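Local coordinates for hydroxyethylphosphonate dioxygenase (Streptomyces albus, PDB 6B9R), which probably uses a non-haem iron centre and molecular oxygen to cleave 2-hydroxyethylphosphonate, giving hydroxymethylphosphonate, at residues A[79-84]-A[115-120]. Numbering follows the deposited sequence.
Sequences HNDTPQ and AMSRQA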
loop_
_atom_site.group_PDB
_atom_site.type_symbol
_atom_site.label_atom_id
_atom_site.label_comp_id
_atom_site.label_asym_id
_atom_site.label_seq_id
_atom_site.Cartn_x
_atom_site.Cartn_y
_atom_site.Cartn_z
ATOM N N HIS A 79 14.791 8.980 -1.611
ATOM C CA HIS A 79 16.182 8.929 -2.017
ATOM C C HIS A 79 16.530 7.538 -2.528
ATOM O O HIS A 79 15.952 6.537 -2.106
ATOM C CB HIS A 79 17.104 9.278 -0.849
ATOM C CG HIS A 79 16.891 10.653 -0.300
ATOM N ND1 HIS A 79 17.886 11.606 -0.286
ATOM C CD2 HIS A 79 15.806 11.232 0.269
ATOM C CE1 HIS A 79 17.420 12.716 0.258
ATOM N NE2 HIS A 79 16.162 12.517 0.602
ATOM N N ASN A 80 17.473 7.493 -3.455
ATOM C CA ASN A 80 18.113 6.254 -3.869
ATOM C C ASN A 80 19.498 6.273 -3.243
ATOM O O ASN A 80 20.345 7.087 -3.630
ATOM C CB ASN A 80 18.189 6.141 -5.392
ATOM C CG ASN A 80 18.791 4.801 -5.846
ATOM O OD1 ASN A 80 19.666 4.245 -5.188
ATOM N ND2 ASN A 80 18.302 4.277 -6.958
ATOM N N ASP A 81 19.716 5.416 -2.248
ATOM C CA ASP A 81 21.035 5.267 -1.645
ATOM C C ASP A 81 21.634 3.890 -1.924
ATOM O O ASP A 81 22.611 3.511 -1.277
ATOM C CB ASP A 81 20.973 5.554 -0.135
ATOM C CG ASP A 81 19.983 4.671 0.601
ATOM O OD1 ASP A 81 19.667 3.581 0.089
ATOM O OD2 ASP A 81 19.519 5.069 1.695
ATOM N N THR A 82 21.072 3.148 -2.884
ATOM C CA THR A 82 21.573 1.837 -3.300
ATOM C C THR A 82 21.779 1.829 -4.817
ATOM O O THR A 82 21.118 1.082 -5.548
ATOM C CB THR A 82 20.598 0.742 -2.875
ATOM O OG1 THR A 82 20.114 1.018 -1.551
ATOM C CG2 THR A 82 21.276 -0.617 -2.880
ATOM N N PRO A 83 22.695 2.661 -5.325
ATOM C CA PRO A 83 22.773 2.869 -6.788
ATOM C C PRO A 83 23.209 1.648 -7.576
ATOM O O PRO A 83 22.893 1.572 -8.768
ATOM C CB PRO A 83 23.797 4.006 -6.929
ATOM C CG PRO A 83 24.635 3.908 -5.692
ATOM C CD PRO A 83 23.658 3.511 -4.602
ATOM N N GLN A 84 23.926 0.702 -6.964
ATOM C CA GLN A 84 24.293 -0.544 -7.635
ATOM C C GLN A 84 23.286 -1.673 -7.404
ATOM O O GLN A 84 23.508 -2.793 -7.884
ATOM C CB GLN A 84 25.695 -0.980 -7.185
ATOM C CG GLN A 84 26.758 0.110 -7.433
ATOM C CD GLN A 84 28.168 -0.335 -7.088
ATOM O OE1 GLN A 84 28.368 -1.257 -6.301
ATOM N NE2 GLN A 84 29.158 0.321 -7.690
ATOM N N ALA A 115 22.991 -3.008 7.813
ATOM C CA ALA A 115 22.687 -2.403 6.515
ATOM C C ALA A 115 21.232 -1.952 6.428
ATOM O O ALA A 115 20.312 -2.730 6.683
ATOM C CB ALA A 115 22.999 -3.387 5.385
ATOM N N MET A 116 21.039 -0.687 6.044
ATOM C CA MET A 116 19.726 -0.068 5.910
ATOM C C MET A 116 19.678 0.729 4.618
ATOM O O MET A 116 20.708 0.987 3.989
ATOM C CB MET A 116 19.419 0.881 7.063
ATOM C CG MET A 116 19.098 0.203 8.318
ATOM S SD MET A 116 18.643 1.317 9.638
ATOM C CE MET A 116 20.246 1.645 10.362
ATOM N N SER A 117 18.471 1.170 4.255
ATOM C CA SER A 117 18.290 1.953 3.040
ATOM C C SER A 117 17.046 2.821 3.148
ATOM O O SER A 117 16.036 2.405 3.723
ATOM C CB SER A 117 18.168 1.047 1.809
ATOM O OG SER A 117 17.812 1.789 0.650
ATOM N N ARG A 118 17.118 4.021 2.560
ATOM C CA ARG A 118 15.941 4.875 2.452
ATOM C C ARG A 118 14.897 4.310 1.499
ATOM O O ARG A 118 13.782 4.842 1.434
ATOM C CB ARG A 118 16.375 6.265 2.008
ATOM C CG ARG A 118 17.237 6.969 3.059
ATOM C CD ARG A 118 17.899 8.222 2.481
ATOM N NE ARG A 118 18.822 8.846 3.433
ATOM C CZ ARG A 118 20.071 8.438 3.653
ATOM N NH1 ARG A 118 20.550 7.391 3.003
ATOM N NH2 ARG A 118 20.847 9.087 4.516
ATOM N N GLN A 119 15.235 3.265 0.759
ATOM C CA GLN A 119 14.323 2.610 -0.162
ATOM C C GLN A 119 13.527 1.488 0.495
ATOM O O GLN A 119 12.691 0.871 -0.172
ATOM C CB GLN A 119 15.119 2.070 -1.362
ATOM C CG GLN A 119 15.749 3.200 -2.207
ATOM C CD GLN A 119 16.901 2.744 -3.091
ATOM O OE1 GLN A 119 18.059 2.836 -2.693
ATOM N NE2 GLN A 119 16.588 2.272 -4.304
ATOM N N ALA A 120 13.765 1.206 1.776
ATOM C CA ALA A 120 13.193 0.030 2.421
ATOM C C ALA A 120 12.913 0.320 3.891
ATOM O O ALA A 120 13.519 1.205 4.495
ATOM C CB ALA A 120 14.132 -1.170 2.301
HETATM O O HOH W 1 18.503 1.378 -6.663
#
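The carboxylate of Asp81 accepts from Ser117 OG, from the backbone N of Arg118 and from the Arg118 guanidinium. Asp81 OD1 receives the hydroxyl of Ser117 on its syn lone pair, OG lying 2.6 Å away. Asp81 OD2 takes two donors. The backbone N of Arg118 comes to Asp81 OD2 from the syn side, tilted out of the carboxylate plane, in a nearly straight bond (2.8 Å, 172°). Arg118 NH1 lies 2.9 Å from Asp81 OD2, on its anti lone pair. The last bond is a salt bridge made at the guanidinium edge, with the carboxylate plane turned 68° from it. Placing CG between the backbone N and the carbonyl carbon (chi1 57°) brings the carboxylate to these donors; Arg87 adds a second charged partner at OD1. With an alanine in place of Asp81, Ser117 OG and Arg118 N would probably lose their acceptor, and the guanidinium groups of Arg118 and Arg87 a charged partner.

Amide contacts make up the second group. The extended Gln119 side chain directs OE1 to the backbone N atoms of Asp81 and Thr82, both bonds weak and bent. Asn80 OD1, 2.9 Å from Thr82 N, closes an Asx turn, and a water joins Asn80 ND2, Gln119 NE2 and Thr82 O.

Arg118 CD lies 3.6 Å from His79 CB, while Gln119 CG covers His79 O, which is buried without a polar partner. His79 NE2 bonds Glu72 of the second subunit, and Arg118 NE bonds the backbone O of Ala65 of the same subunit.

Ser117 OG accepts from Gln119 N (3.0 Å), forming an ST turn within the type I beta turn from Ser117 to Ala120. The Asx turn and the ST turn lie across from each other, Asn80 by Gln119 and Asp81 by Ser117, where the loop preceding strand 86-89 meets the connection between antiparallel strands 106-113 and 123-129, at the dimer interface.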